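Local structure of SusD superfamily protein (Bacteroides fragilis NCTC 9343, 3NQP) at residues A159-T162 with P163-M167. The protein belongs to the SusD family of the outer membrane and probably binds glycans at the cell surface for uptake, though its own ligand is not established. Sequence-based numbering, arbitrary orientation. Where two conformers were deposited one is given.
Sequences ARST and PKEVM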
ATOM      1  N   ALA A 159     -19.243 -21.414   0.178  1.00 22.14           N
ATOM      2  CA  ALA A 159     -17.917 -21.997   0.219  1.00 21.55           C
ATOM      3  C   ALA A 159     -16.891 -21.024  -0.409  1.00 19.14           C
ATOM      4  O   ALA A 159     -17.228 -20.229  -1.290  1.00 16.81           O
ATOM      5  CB  ALA A 159     -17.919 -23.368  -0.549  1.00 25.00           C
ATOM      6  N   ARG A 160     -15.642 -21.125   0.044  1.00 18.14           N
ATOM      7  CA  ARG A 160     -14.544 -20.430  -0.592  1.00 16.18           C
ATOM      8  C   ARG A 160     -14.314 -20.993  -1.986  1.00 15.75           C
ATOM      9  O   ARG A 160     -14.173 -22.176  -2.138  1.00 15.92           O
ATOM     10  CB  ARG A 160     -13.289 -20.579   0.250  1.00 12.85           C
ATOM     11  CG  ARG A 160     -13.466 -20.026   1.646  1.00 11.67           C
ATOM     12  CD  ARG A 160     -12.301 -20.326   2.578  1.00 18.22           C
ATOM     13  NE  ARG A 160     -11.057 -19.657   2.225  1.00 14.17           N
ATOM     14  CZ  ARG A 160     -10.051 -19.467   3.076  1.00 18.13           C
ATOM     15  NH1 ARG A 160     -10.117 -19.877   4.329  1.00 18.72           N
ATOM     16  NH2 ARG A 160      -8.952 -18.867   2.671  1.00 13.21           N
ATOM     17  N   SER A 161     -14.245 -20.136  -3.003  1.00 18.32           N
ATOM     18  CA  SER A 161     -13.802 -20.568  -4.338  1.00 19.08           C
ATOM     19  C   SER A 161     -12.283 -20.706  -4.321  1.00 20.17           C
ATOM     20  O   SER A 161     -11.632 -20.144  -3.432  1.00 18.52           O
ATOM     21  CB  SER A 161     -14.188 -19.566  -5.402  1.00 19.00           C
ATOM     22  OG  SER A 161     -15.581 -19.582  -5.623  1.00 19.51           O
ATOM     23  N   THR A 162     -11.718 -21.436  -5.290  1.00 16.32           N
ATOM     24  CA  THR A 162     -10.259 -21.621  -5.313  1.00 17.68           C
ATOM     25  C   THR A 162      -9.518 -20.321  -5.731  1.00 15.97           C
ATOM     26  O   THR A 162     -10.124 -19.416  -6.351  1.00 10.96           O
ATOM     27  CB  THR A 162      -9.846 -22.708  -6.284  1.00 15.31           C
ATOM     28  OG1 THR A 162     -10.060 -22.236  -7.609  1.00 19.06           O
ATOM     29  CG2 THR A 162     -10.647 -24.101  -6.035  1.00 18.06           C
ATOM     30  N   PRO A 163      -8.213 -20.213  -5.409  1.00 15.73           N
ATOM     31  CA  PRO A 163      -7.482 -19.027  -5.891  1.00 15.33           C
ATOM     32  C   PRO A 163      -7.622 -18.783  -7.408  1.00 15.33           C
ATOM     33  O   PRO A 163      -7.874 -17.645  -7.849  1.00 15.94           O
ATOM     34  CB  PRO A 163      -6.031 -19.337  -5.553  1.00 15.89           C
ATOM     35  CG  PRO A 163      -6.141 -20.148  -4.313  1.00 15.94           C
ATOM     36  CD  PRO A 163      -7.373 -21.048  -4.548  1.00 16.77           C
ATOM     37  N   LYS A 164      -7.454 -19.827  -8.211  0.50 15.76           N
ATOM     38  CA  LYS A 164      -7.641 -19.674  -9.658  0.50 15.69           C
ATOM     39  C   LYS A 164      -9.010 -19.109 -10.022  0.50 15.31           C
ATOM     40  O   LYS A 164      -9.100 -18.227 -10.886  0.50 16.63           O
ATOM     41  CB  LYS A 164      -7.415 -20.987 -10.415  0.50 15.55           C
ATOM     42  CG  LYS A 164      -7.814 -20.901 -11.894  0.50 17.98           C
ATOM     43  CD  LYS A 164      -6.879 -20.017 -12.713  0.50 21.28           C
ATOM     44  CE  LYS A 164      -7.021 -20.340 -14.219  0.50 25.80           C
ATOM     45  NZ  LYS A 164      -6.245 -19.458 -15.126  0.50 14.77           N
ATOM     46  N   GLU A 165     -10.075 -19.619  -9.392  1.00 15.91           N
ATOM     47  CA  GLU A 165     -11.425 -19.116  -9.677  1.00 13.44           C
ATOM     48  C   GLU A 165     -11.537 -17.629  -9.310  1.00 12.55           C
ATOM     49  O   GLU A 165     -12.143 -16.867 -10.062  1.00 13.78           O
ATOM     50  CB  GLU A 165     -12.493 -19.899  -8.935  1.00 16.79           C
ATOM     51  CG  GLU A 165     -12.656 -21.336  -9.462  1.00 14.74           C
ATOM     52  CD  GLU A 165     -13.562 -22.184  -8.591  1.00 25.11           C
ATOM     53  OE1 GLU A 165     -13.485 -22.150  -7.371  1.00 16.34           O
ATOM     54  OE2 GLU A 165     -14.353 -22.926  -9.155  1.00 25.16           O
ATOM     55  N   VAL A 166     -10.973 -17.244  -8.152  1.00 13.57           N
ATOM     56  CA  VAL A 166     -10.993 -15.824  -7.690  1.00 15.55           C
ATOM     57  C   VAL A 166     -10.232 -14.933  -8.690  1.00 13.81           C
ATOM     58  O   VAL A 166     -10.703 -13.835  -9.067  1.00 13.74           O
ATOM     59  CB  VAL A 166     -10.429 -15.677  -6.270  1.00 12.80           C
ATOM     60  CG1 VAL A 166     -10.295 -14.225  -5.860  1.00 10.28           C
ATOM     61  CG2 VAL A 166     -11.334 -16.454  -5.253  1.00  9.75           C
HETATM   62  N   MSE A 167      -9.060 -15.401  -9.131  1.00 14.58           N
HETATM   63  CA  MSE A 167      -8.237 -14.612 -10.069  1.00 14.27           C
HETATM   64  C   MSE A 167      -8.884 -14.540 -11.449  1.00 15.07           C
HETATM   65  O   MSE A 167      -8.765 -13.545 -12.154  1.00 13.73           O
HETATM   66  CB  MSE A 167      -6.845 -15.216 -10.228  1.00 11.90           C
HETATM   67  CG  MSE A 167      -5.888 -14.333 -11.042  1.00 14.21           C
HETATM   68 SE   MSE A 167      -5.753 -12.465 -10.531  0.75  6.54          SE
HETATM   69  CE  MSE A 167      -4.770 -12.608  -8.890  1.00  9.13           C
TER
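A capping box formed by Thr162 and Glu165 starts helix 163-181, in the SusD-like N-terminal region of the chain. Thr162 is the N-cap: its OG1 accepts from Glu165 N at 3.2 Å, on a nearly straight path (164°). The reciprocal bond runs from Thr162 N to Glu165 OE1, 2.8 Å, and it reaches the anti lone pair of that oxygen, the one turned away from OE2. With CG anti to its own carbonyl carbon (chi1 -69°) and the chain extended beyond it, the Glu165 side chain reaches back past Thr162 OG1 to Thr162 N. On the way Glu165 CG passes Thr162 OG1 at 3.3 Å, and Glu165 OE1 also lies 3.3 Å from Ser161 CB. The box thus gives the amides of Thr162 and Glu165 a side-chain acceptor each. Asp221 adds to the cap from a neighbouring loop, its OD1 taking Lys164 N and its OD2 hydrogen-bonded to Thr162 OG1, so the threonine oxygen is gripped twice. Just before the cap, Ser161 pairs through its backbone with Val138. The regular helical bonding begins with Val166 N to Thr162 O, 2.9 Å, while Val166 CG2 rests 3.4 Å from that same carbonyl oxygen.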